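Local coordinates for protein lipid II:glycine glycyltransferase (Staphylococcus aureus, PDB 6SNR) that probably attaches the first glycine of the pentaglycine cross-bridge to the lysine of lipid II, taking it from glycyl-tRNA during peptidoglycan synthesis, at residues A[33-43]-A[54-62]; A[309-318]-A[343-354]. All blocks are in the same frame, centred on the assembly; numbering follows the deposited sequence.

Interaction 1: residues A[33-43]-A[54-62]; sequences KKLTGWYARRI and VAQLLFKKV
Lys60 lies across one face of the Trp38 indole: its CB sits over the six-membered ring, 3.7 Å from the centroid. With CG anti to the backbone N (chi1 -173°) and the rest of the chain extended, CD passes over the ring system and NZ arrives at Thr36 O, 2.7 Å away and nearly in line with the C=O bond. Leu58 CB packs 3.6 Å from Trp38 CE3, and Leu58 CD2 reaches the methyl of Ala40. On the other face of the sheet Tyr39 CG lies between the backbone N and the carbonyl carbon (chi1 61°), which brings the ring face over Phe59 CB, 3.5 Å from the Tyr39 centroid. The two rings are tilted by 23° but slid apart and barely overlap. Farther along this face Ile43 CG1 meets Ala55 CB.

Between these two layers of side chains the strands run antiparallel, with paired N-H...O bonds at Tyr39–Phe59, Arg41–Leu57 and Ile43–Ala55; Phe59 N to Tyr39 O measures 2.7 Å and is almost straight. A water that gives a hydrogen bond to Gly37 O and accepts one from Lys61 N adds a bridge beyond them. Two residues before Tyr39, Gly37 has positive phi in a Schellman motif that closes the preceding helix, where Trp38 N bonds to Lys33 O. Helix 83-99 covers Ile43 and Phe59, and Tyr39 OH bonds Glu100. The lysine thus divides its work: its aliphatic stem covers one face of the indole while its ammonium joins the helix-ending turn to the second strand of the hairpin.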
loop_
_atom_site.group_PDB
_atom_site.type_symbol
_atom_site.label_atom_id
_atom_site.label_comp_id
_atom_site.label_asym_id
_atom_site.label_seq_id
_atom_site.Cartn_x
_atom_site.Cartn_y
_atom_site.Cartn_z
ATOM N N LYS A 33 -6.456 -13.569 9.910
ATOM C CA LYS A 33 -7.637 -13.227 10.672
ATOM C C LYS A 33 -7.987 -14.255 11.754
ATOM O O LYS A 33 -8.895 -14.014 12.563
ATOM C CB LYS A 33 -8.810 -13.013 9.723
ATOM C CG LYS A 33 -8.595 -11.834 8.773
ATOM C CD LYS A 33 -8.611 -10.490 9.503
ATOM C CE LYS A 33 -8.437 -9.328 8.540
ATOM N NZ LYS A 33 -8.600 -8.019 9.244
ATOM N N LYS A 34 -7.270 -15.370 11.787
ATOM C CA LYS A 34 -7.487 -16.354 12.845
ATOM C C LYS A 34 -7.265 -15.703 14.205
ATOM O O LYS A 34 -7.984 -15.989 15.144
ATOM C CB LYS A 34 -6.588 -17.595 12.672
ATOM C CG LYS A 34 -6.947 -18.483 11.498
ATOM C CD LYS A 34 -5.915 -19.605 11.358
ATOM C CE LYS A 34 -6.314 -20.626 10.314
ATOM N NZ LYS A 34 -5.301 -21.739 10.254
ATOM N N LEU A 35 -6.292 -14.805 14.280
ATOM C CA LEU A 35 -5.864 -14.194 15.532
ATOM C C LEU A 35 -6.978 -13.371 16.152
ATOM O O LEU A 35 -6.998 -13.179 17.378
ATOM C CB LEU A 35 -4.622 -13.321 15.282
ATOM C CG LEU A 35 -3.855 -12.801 16.496
ATOM C CD1 LEU A 35 -3.223 -13.966 17.237
ATOM C CD2 LEU A 35 -2.777 -11.817 16.052
ATOM N N THR A 36 -7.907 -12.885 15.331
ATOM C CA THR A 36 -9.030 -12.098 15.836
ATOM C C THR A 36 -10.393 -12.803 15.777
ATOM O O THR A 36 -11.427 -12.154 15.802
ATOM C CB THR A 36 -9.099 -10.701 15.158
ATOM O OG1 THR A 36 -8.945 -10.828 13.744
ATOM C CG2 THR A 36 -7.985 -9.781 15.700
ATOM N N GLY A 37 -10.362 -14.124 15.673
ATOM C CA GLY A 37 -11.522 -14.964 15.891
ATOM C C GLY A 37 -12.274 -15.375 14.649
ATOM O O GLY A 37 -13.383 -15.935 14.740
ATOM N N TRP A 38 -11.696 -15.114 13.477
ATOM C CA TRP A 38 -12.357 -15.464 12.245
ATOM C C TRP A 38 -11.931 -16.832 11.751
ATOM O O TRP A 38 -10.744 -17.169 11.791
ATOM C CB TRP A 38 -12.076 -14.459 11.126
ATOM C CG TRP A 38 -12.498 -13.047 11.432
ATOM C CD1 TRP A 38 -11.780 -12.110 12.140
ATOM C CD2 TRP A 38 -13.750 -12.419 11.100
ATOM N NE1 TRP A 38 -12.498 -10.932 12.234
ATOM C CE2 TRP A 38 -13.718 -11.103 11.624
ATOM C CE3 TRP A 38 -14.902 -12.841 10.438
ATOM C CZ2 TRP A 38 -14.824 -10.197 11.441
ATOM C CZ3 TRP A 38 -15.976 -11.951 10.296
ATOM C CH2 TRP A 38 -15.910 -10.658 10.770
ATOM N N TYR A 39 -12.888 -17.618 11.286
ATOM C CA TYR A 39 -12.609 -18.897 10.611
ATOM C C TYR A 39 -13.153 -18.885 9.200
ATOM O O TYR A 39 -14.178 -18.262 8.910
ATOM C CB TYR A 39 -13.098 -20.131 11.393
ATOM C CG TYR A 39 -14.610 -20.221 11.665
ATOM C CD1 TYR A 39 -15.172 -19.528 12.749
ATOM C CD2 TYR A 39 -15.437 -21.041 10.913
ATOM C CE1 TYR A 39 -16.540 -19.595 13.017
ATOM C CE2 TYR A 39 -16.804 -21.126 11.186
ATOM C CZ TYR A 39 -17.330 -20.412 12.249
ATOM O OH TYR A 39 -18.709 -20.518 12.440
ATOM N N ALA A 40 -12.465 -19.598 8.303
ATOM C CA ALA A 40 -12.706 -19.492 6.899
ATOM C C ALA A 40 -13.301 -20.721 6.235
ATOM O O ALA A 40 -13.005 -21.884 6.635
ATOM C CB ALA A 40 -11.413 -19.085 6.159
ATOM N N ARG A 41 -14.049 -20.456 5.180
ATOM C CA ARG A 41 -14.571 -21.480 4.273
ATOM C C ARG A 41 -14.494 -20.935 2.887
ATOM O O ARG A 41 -14.552 -19.725 2.700
ATOM C CB ARG A 41 -16.013 -21.820 4.639
ATOM C CG ARG A 41 -16.130 -22.545 5.972
ATOM C CD ARG A 41 -15.609 -23.996 5.955
ATOM N NE ARG A 41 -16.317 -24.726 4.951
ATOM C CZ ARG A 41 -17.536 -25.256 5.126
ATOM N NH1 ARG A 41 -18.149 -25.214 6.305
ATOM N NH2 ARG A 41 -18.128 -25.852 4.111
ATOM N N ARG A 42 -14.326 -21.795 1.894
ATOM C CA ARG A 42 -14.299 -21.402 0.496
ATOM C C ARG A 42 -15.412 -22.054 -0.304
ATOM O O ARG A 42 -15.875 -23.167 0.024
ATOM C CB ARG A 42 -12.914 -21.708 -0.164
ATOM C CG ARG A 42 -11.766 -20.841 0.351
ATOM C CD ARG A 42 -10.598 -20.917 -0.617
ATOM N NE ARG A 42 -9.876 -22.220 -0.468
ATOM C CZ ARG A 42 -9.938 -23.225 -1.348
ATOM N NH1 ARG A 42 -10.736 -23.188 -2.402
ATOM N NH2 ARG A 42 -9.225 -24.341 -1.121
ATOM N N ILE A 43 -15.786 -21.386 -1.380
ATOM C CA ILE A 43 -16.716 -21.870 -2.423
ATOM C C ILE A 43 -16.101 -21.564 -3.782
ATOM O O ILE A 43 -15.332 -20.616 -3.954
ATOM C CB ILE A 43 -18.133 -21.272 -2.344
ATOM C CG1 ILE A 43 -18.136 -19.717 -2.368
ATOM C CG2 ILE A 43 -18.792 -21.714 -1.045
ATOM C CD1 ILE A 43 -19.516 -19.035 -2.342
ATOM N N VAL A 54 -15.218 -17.504 -7.399
ATOM C CA VAL A 54 -14.871 -18.042 -6.108
ATOM C C VAL A 54 -15.204 -17.060 -5.027
ATOM O O VAL A 54 -15.506 -15.878 -5.319
ATOM C CB VAL A 54 -13.362 -18.368 -6.005
ATOM C CG1 VAL A 54 -12.961 -19.305 -7.128
ATOM C CG2 VAL A 54 -12.529 -17.080 -6.072
ATOM N N ALA A 55 -15.175 -17.534 -3.810
ATOM C CA ALA A 55 -15.320 -16.658 -2.656
ATOM C C ALA A 55 -14.753 -17.325 -1.423
ATOM O O ALA A 55 -14.848 -18.543 -1.239
ATOM C CB ALA A 55 -16.784 -16.251 -2.475
ATOM N N GLN A 56 -14.108 -16.531 -0.594
ATOM C CA GLN A 56 -13.645 -16.906 0.687
ATOM C C GLN A 56 -14.523 -16.226 1.751
ATOM O O GLN A 56 -14.659 -15.009 1.791
ATOM C CB GLN A 56 -12.203 -16.442 0.867
ATOM C CG GLN A 56 -11.639 -16.804 2.169
ATOM C CD GLN A 56 -10.158 -16.619 2.178
ATOM O OE1 GLN A 56 -9.653 -15.485 2.269
ATOM N NE2 GLN A 56 -9.459 -17.708 2.046
ATOM N N LEU A 57 -15.171 -17.038 2.551
ATOM C CA LEU A 57 -16.114 -16.610 3.601
ATOM C C LEU A 57 -15.432 -16.628 4.916
ATOM O O LEU A 57 -14.807 -17.646 5.304
ATOM C CB LEU A 57 -17.327 -17.602 3.641
ATOM C CG LEU A 57 -18.354 -17.602 2.518
ATOM C CD1 LEU A 57 -17.847 -17.706 1.111
ATOM C CD2 LEU A 57 -19.358 -18.738 2.809
ATOM N N LEU A 58 -15.505 -15.536 5.676
ATOM C CA LEU A 58 -14.975 -15.492 6.998
ATOM C C LEU A 58 -16.148 -15.440 7.954
ATOM O O LEU A 58 -17.047 -14.614 7.818
ATOM C CB LEU A 58 -14.091 -14.254 7.234
ATOM C CG LEU A 58 -12.802 -14.286 6.397
ATOM C CD1 LEU A 58 -12.019 -12.965 6.525
ATOM C CD2 LEU A 58 -11.936 -15.436 6.838
ATOM N N PHE A 59 -16.085 -16.285 8.959
ATOM C CA PHE A 59 -17.089 -16.301 10.044
ATOM C C PHE A 59 -16.544 -15.906 11.393
ATOM O O PHE A 59 -15.422 -16.301 11.774
ATOM C CB PHE A 59 -17.662 -17.766 10.170
ATOM C CG PHE A 59 -18.474 -18.185 9.014
ATOM C CD1 PHE A 59 -19.828 -17.991 8.960
ATOM C CD2 PHE A 59 -17.906 -18.853 7.937
ATOM C CE1 PHE A 59 -20.571 -18.381 7.877
ATOM C CE2 PHE A 59 -18.640 -19.225 6.854
ATOM C CZ PHE A 59 -19.994 -19.007 6.792
ATOM N N LYS A 60 -17.385 -15.214 12.192
ATOM C CA LYS A 60 -16.996 -14.875 13.541
ATOM C C LYS A 60 -18.254 -14.843 14.389
ATOM O O LYS A 60 -19.248 -14.299 13.975
ATOM C CB LYS A 60 -16.270 -13.547 13.644
ATOM C CG LYS A 60 -15.689 -13.232 15.025
ATOM C CD LYS A 60 -14.820 -11.998 15.008
ATOM C CE LYS A 60 -14.446 -11.537 16.401
ATOM N NZ LYS A 60 -13.438 -10.423 16.363
ATOM N N LYS A 61 -18.152 -15.417 15.592
ATOM C CA LYS A 61 -19.278 -15.445 16.540
ATOM C C LYS A 61 -19.623 -14.034 17.008
ATOM O O LYS A 61 -18.738 -13.216 17.291
ATOM C CB LYS A 61 -18.905 -16.327 17.726
ATOM C CG LYS A 61 -19.907 -16.329 18.887
ATOM C CD LYS A 61 -19.180 -16.289 20.228
ATOM C CE LYS A 61 -18.253 -15.083 20.319
ATOM N NZ LYS A 61 -18.159 -14.396 21.644
ATOM N N VAL A 62 -20.927 -13.763 17.096
ATOM C CA VAL A 62 -21.427 -12.447 17.618
ATOM C C VAL A 62 -21.341 -12.460 19.164
ATOM O O VAL A 62 -21.811 -13.422 19.785
ATOM C CB VAL A 62 -22.857 -12.149 17.133
ATOM C CG1 VAL A 62 -23.310 -10.795 17.668
ATOM C CG2 VAL A 62 -22.973 -12.135 15.609
HETATM O O HOH W 1 -15.513 -16.534 16.416
#

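Interaction 2: residues A[309-318]-A[343-354]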
loop_
_atom_site.group_PDB
_atom_site.type_symbol
_atom_site.label_atom_id
_atom_site.label_comp_id
_atom_site.label_asym_id
_atom_site.label_seq_id
_atom_site.Cartn_x
_atom_site.Cartn_y
_atom_site.Cartn_z
ATOM N N LEU A 309 4.197 -3.322 2.020
ATOM C CA LEU A 309 3.654 -3.329 0.666
ATOM C C LEU A 309 3.105 -4.730 0.408
ATOM O O LEU A 309 3.811 -5.706 0.599
ATOM C CB LEU A 309 4.753 -3.056 -0.358
ATOM C CG LEU A 309 4.405 -3.017 -1.828
ATOM C CD1 LEU A 309 3.466 -1.859 -2.103
ATOM C CD2 LEU A 309 5.660 -2.957 -2.716
ATOM N N MET A 310 1.816 -4.820 0.067
ATOM C CA MET A 310 1.162 -6.121 -0.202
ATOM C C MET A 310 0.820 -6.273 -1.640
ATOM O O MET A 310 0.737 -5.290 -2.381
ATOM C CB MET A 310 -0.165 -6.228 0.596
ATOM C CG MET A 310 -0.121 -5.779 2.016
ATOM S SD MET A 310 1.195 -6.476 3.010
ATOM C CE MET A 310 2.114 -5.038 3.339
ATOM N N PHE A 311 0.541 -7.505 -2.100
ATOM C CA PHE A 311 0.171 -7.752 -3.477
ATOM C C PHE A 311 -0.959 -8.774 -3.589
ATOM O O PHE A 311 -1.048 -9.712 -2.765
ATOM C CB PHE A 311 1.301 -8.373 -4.287
ATOM C CG PHE A 311 2.489 -7.450 -4.467
ATOM C CD1 PHE A 311 3.506 -7.405 -3.536
ATOM C CD2 PHE A 311 2.531 -6.647 -5.556
ATOM C CE1 PHE A 311 4.605 -6.527 -3.716
ATOM C CE2 PHE A 311 3.595 -5.786 -5.754
ATOM C CZ PHE A 311 4.623 -5.716 -4.831
ATOM N N ALA A 312 -1.730 -8.605 -4.631
ATOM C CA ALA A 312 -2.705 -9.600 -5.101
ATOM C C ALA A 312 -2.763 -9.539 -6.595
ATOM O O ALA A 312 -3.559 -8.818 -7.178
ATOM C CB ALA A 312 -4.093 -9.374 -4.450
ATOM N N GLY A 313 -1.854 -10.259 -7.281
ATOM C CA GLY A 313 -1.810 -10.169 -8.709
ATOM C C GLY A 313 -1.336 -8.812 -9.177
ATOM O O GLY A 313 -0.306 -8.311 -8.669
ATOM N N SER A 314 -2.075 -8.239 -10.098
ATOM C CA SER A 314 -1.723 -6.922 -10.628
ATOM C C SER A 314 -2.033 -5.779 -9.652
ATOM O O SER A 314 -1.696 -4.600 -9.950
ATOM C CB SER A 314 -2.399 -6.697 -11.959
ATOM O OG SER A 314 -3.751 -6.427 -11.793
ATOM N N LYS A 315 -2.648 -6.068 -8.502
ATOM C CA LYS A 315 -2.909 -5.018 -7.486
ATOM C C LYS A 315 -1.814 -5.025 -6.433
ATOM O O LYS A 315 -1.499 -6.051 -5.860
ATOM C CB LYS A 315 -4.290 -5.228 -6.794
ATOM C CG LYS A 315 -5.461 -5.087 -7.738
ATOM C CD LYS A 315 -6.784 -5.401 -7.069
ATOM C CE LYS A 315 -7.887 -5.270 -8.101
ATOM N NZ LYS A 315 -9.225 -5.471 -7.505
ATOM N N SER A 316 -1.243 -3.843 -6.156
ATOM C CA SER A 316 -0.379 -3.674 -5.021
ATOM C C SER A 316 -0.994 -2.695 -4.048
ATOM O O SER A 316 -1.828 -1.857 -4.434
ATOM C CB SER A 316 1.048 -3.218 -5.422
ATOM O OG SER A 316 1.061 -1.887 -5.939
ATOM N N TYR A 317 -0.594 -2.803 -2.784
ATOM C CA TYR A 317 -1.186 -2.017 -1.685
ATOM C C TYR A 317 -0.142 -1.484 -0.731
ATOM O O TYR A 317 0.642 -2.247 -0.189
ATOM C CB TYR A 317 -2.174 -2.852 -0.848
ATOM C CG TYR A 317 -3.209 -3.656 -1.629
ATOM C CD1 TYR A 317 -2.855 -4.847 -2.260
ATOM C CD2 TYR A 317 -4.544 -3.274 -1.668
ATOM C CE1 TYR A 317 -3.788 -5.564 -2.946
ATOM C CE2 TYR A 317 -5.492 -3.990 -2.380
ATOM C CZ TYR A 317 -5.120 -5.184 -2.973
ATOM O OH TYR A 317 -6.018 -5.957 -3.667
ATOM N N TYR A 318 -0.146 -0.160 -0.512
ATOM C CA TYR A 318 0.607 0.465 0.565
ATOM C C TYR A 318 -0.230 0.356 1.823
ATOM O O TYR A 318 -1.193 1.085 2.007
ATOM C CB TYR A 318 0.868 1.957 0.173
ATOM C CG TYR A 318 1.321 2.825 1.331
ATOM C CD1 TYR A 318 2.535 2.612 1.937
ATOM C CD2 TYR A 318 0.525 3.813 1.826
ATOM C CE1 TYR A 318 2.990 3.401 2.986
ATOM C CE2 TYR A 318 0.963 4.627 2.865
ATOM C CZ TYR A 318 2.202 4.421 3.426
ATOM O OH TYR A 318 2.672 5.197 4.499
ATOM N N TYR A 343 9.225 -0.984 -7.479
ATOM C CA TYR A 343 9.336 -2.379 -7.092
ATOM C C TYR A 343 8.032 -3.097 -7.428
ATOM O O TYR A 343 8.041 -4.209 -7.961
ATOM C CB TYR A 343 9.603 -2.540 -5.577
ATOM C CG TYR A 343 9.651 -3.983 -5.144
ATOM C CD1 TYR A 343 8.512 -4.672 -4.786
ATOM C CD2 TYR A 343 10.845 -4.681 -5.137
ATOM C CE1 TYR A 343 8.565 -5.998 -4.429
ATOM C CE2 TYR A 343 10.909 -6.008 -4.780
ATOM C CZ TYR A 343 9.763 -6.662 -4.385
ATOM O OH TYR A 343 9.791 -7.992 -4.027
ATOM N N ALA A 344 6.931 -2.456 -7.113
ATOM C CA ALA A 344 5.620 -3.060 -7.336
ATOM C C ALA A 344 5.424 -3.304 -8.844
ATOM O O ALA A 344 4.990 -4.389 -9.265
ATOM C CB ALA A 344 4.499 -2.175 -6.773
ATOM N N ARG A 345 5.729 -2.297 -9.670
ATOM C CA ARG A 345 5.623 -2.420 -11.125
ATOM C C ARG A 345 6.490 -3.596 -11.619
ATOM O O ARG A 345 6.040 -4.430 -12.445
ATOM C CB ARG A 345 6.105 -1.116 -11.803
ATOM C CG ARG A 345 6.142 -1.183 -13.333
ATOM C CD ARG A 345 6.879 0.018 -13.962
ATOM N NE ARG A 345 8.300 -0.040 -13.600
ATOM C CZ ARG A 345 9.089 1.022 -13.415
ATOM N NH1 ARG A 345 8.642 2.261 -13.593
ATOM N NH2 ARG A 345 10.341 0.828 -13.011
ATOM N N GLU A 346 7.708 -3.689 -11.109
ATOM C CA GLU A 346 8.629 -4.752 -11.544
ATOM C C GLU A 346 8.143 -6.152 -11.134
ATOM O O GLU A 346 8.483 -7.145 -11.795
ATOM C CB GLU A 346 10.059 -4.449 -11.042
ATOM C CG GLU A 346 10.697 -3.243 -11.750
ATOM C CD GLU A 346 10.573 -3.308 -13.259
ATOM O OE1 GLU A 346 11.150 -4.249 -13.850
ATOM O OE2 GLU A 346 9.877 -2.448 -13.853
ATOM N N HIS A 347 7.359 -6.231 -10.044
ATOM C CA HIS A 347 6.773 -7.491 -9.571
ATOM C C HIS A 347 5.535 -7.897 -10.382
ATOM O O HIS A 347 5.072 -9.040 -10.253
ATOM C CB HIS A 347 6.481 -7.363 -8.052
ATOM C CG HIS A 347 6.182 -8.654 -7.338
ATOM N ND1 HIS A 347 7.118 -9.652 -7.154
ATOM C CD2 HIS A 347 5.046 -9.088 -6.734
ATOM C CE1 HIS A 347 6.574 -10.644 -6.465
ATOM N NE2 HIS A 347 5.321 -10.322 -6.194
ATOM N N GLY A 348 4.996 -7.008 -11.214
ATOM C CA GLY A 348 3.815 -7.303 -12.030
ATOM C C GLY A 348 2.539 -6.577 -11.702
ATOM O O GLY A 348 1.503 -6.849 -12.292
ATOM N N ALA A 349 2.605 -5.619 -10.778
ATOM C CA ALA A 349 1.453 -4.827 -10.437
ATOM C C ALA A 349 1.258 -3.656 -11.391
ATOM O O ALA A 349 2.222 -3.016 -11.855
ATOM C CB ALA A 349 1.552 -4.351 -9.003
ATOM N N THR A 350 0.031 -3.322 -11.670
ATOM C CA THR A 350 -0.281 -2.169 -12.515
ATOM C C THR A 350 -1.006 -1.049 -11.792
ATOM O O THR A 350 -1.187 0.054 -12.375
ATOM C CB THR A 350 -1.112 -2.588 -13.751
ATOM O OG1 THR A 350 -2.344 -3.151 -13.292
ATOM C CG2 THR A 350 -0.345 -3.601 -14.590
ATOM N N THR A 351 -1.428 -1.292 -10.537
ATOM C CA THR A 351 -1.973 -0.267 -9.662
ATOM C C THR A 351 -1.324 -0.335 -8.285
ATOM O O THR A 351 -0.937 -1.393 -7.835
ATOM C CB THR A 351 -3.514 -0.328 -9.508
ATOM O OG1 THR A 351 -3.905 -1.648 -9.135
ATOM C CG2 THR A 351 -4.193 0.036 -10.810
ATOM N N TYR A 352 -1.235 0.810 -7.640
ATOM C CA TYR A 352 -0.619 0.996 -6.324
ATOM C C TYR A 352 -1.633 1.763 -5.477
ATOM O O TYR A 352 -1.964 2.930 -5.725
ATOM C CB TYR A 352 0.690 1.753 -6.482
ATOM C CG TYR A 352 1.503 1.996 -5.249
ATOM C CD1 TYR A 352 1.300 3.126 -4.437
ATOM C CD2 TYR A 352 2.544 1.152 -4.916
ATOM C CE1 TYR A 352 2.076 3.360 -3.320
ATOM C CE2 TYR A 352 3.325 1.376 -3.809
ATOM C CZ TYR A 352 3.106 2.486 -3.019
ATOM O OH TYR A 352 3.880 2.716 -1.920
ATOM N N ASP A 353 -2.248 1.058 -4.521
ATOM C CA ASP A 353 -3.401 1.528 -3.780
ATOM C C ASP A 353 -2.969 2.065 -2.415
ATOM O O ASP A 353 -2.472 1.332 -1.539
ATOM C CB ASP A 353 -4.379 0.329 -3.660
ATOM C CG ASP A 353 -5.711 0.689 -3.090
ATOM O OD1 ASP A 353 -5.876 1.745 -2.461
ATOM O OD2 ASP A 353 -6.606 -0.169 -3.239
ATOM N N PHE A 354 -3.179 3.370 -2.197
ATOM C CA PHE A 354 -2.881 4.001 -0.920
ATOM C C PHE A 354 -3.941 3.813 0.157
ATOM O O PHE A 354 -3.799 4.337 1.261
ATOM C CB PHE A 354 -2.707 5.508 -1.119
ATOM C CG PHE A 354 -1.370 5.907 -1.671
ATOM C CD1 PHE A 354 -1.168 5.972 -3.032
ATOM C CD2 PHE A 354 -0.368 6.368 -0.827
ATOM C CE1 PHE A 354 0.050 6.381 -3.550
ATOM C CE2 PHE A 354 0.866 6.805 -1.353
ATOM C CZ PHE A 354 1.059 6.808 -2.698
HETATM O O HOH W 2 -4.406 -3.510 -11.098
HETATM O O HOH W 3 -3.954 -1.859 -6.392
HETATM O O HOH W 4 -3.815 -0.013 0.772
HETATM O O HOH W 5 -2.623 2.829 3.645
#
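The ring of Phe311 fits a hollow made by the end of helix 332-347 and the turn after it. His347 presents its edge to one face, with CD2 over the ring centre and 3.6 Å above the plane, while Ala344 CA and the methyl of Ala349 border the rim. The anti setting of His347 CG to its backbone N (chi1 -166°) swings the imidazole there. Next to it, Leu309 wedges between two tyrosines, its CD2 against Tyr343 CD1 and its CD1 3.7 Å from Tyr352 CE2.

Ser316 is small enough for Ala344 CB of the helix and Ala349 CB of the turn to pack on it, and its OG turns back to Thr351 O at 2.8 Å. That carbonyl also receives Ser316 N, so two donors grip one oxygen. Parallel pairing goes on through Asp353 N to Ser316 O and Tyr318 N to Asp353 O. Just before the strands, Thr350 N bonds to Ser314 O, and a water joins the hydroxyls of Ser314, Thr350 and Thr351. Tyr318 CB leans on Tyr352, whose OH bonds Gln337.

A tight type II' turn, 312 to 315, links strand 302-312 to strand 315-323; strand 315-323, helix 332-347 and strand 351-356 then form a beta-alpha-beta unit.

In the fold
The two contacts belong to different seven-stranded mixed sheets of the monomer, their centres about 25 Å apart and their nearest atoms about 11 Å apart, without touching. Interaction 1 lies about 23 Å from the centre of the chain, in a hairpin of sequential strands; interaction 2 lies about 8 Å from it and brings a helix against its sheet as well as joining parallel strands. Both are partly buried, with exposed residues at their margins. Regular antiparallel backbone pairs dominate 33-43 with 54-62, where a lysine's charged end reaches a turn; in 309-318 with 343-354, parallel bonds share the work with a buried serine hydroxyl, with bridging waters along the strands, and with the packing of Phe311 and Leu309 against the helix.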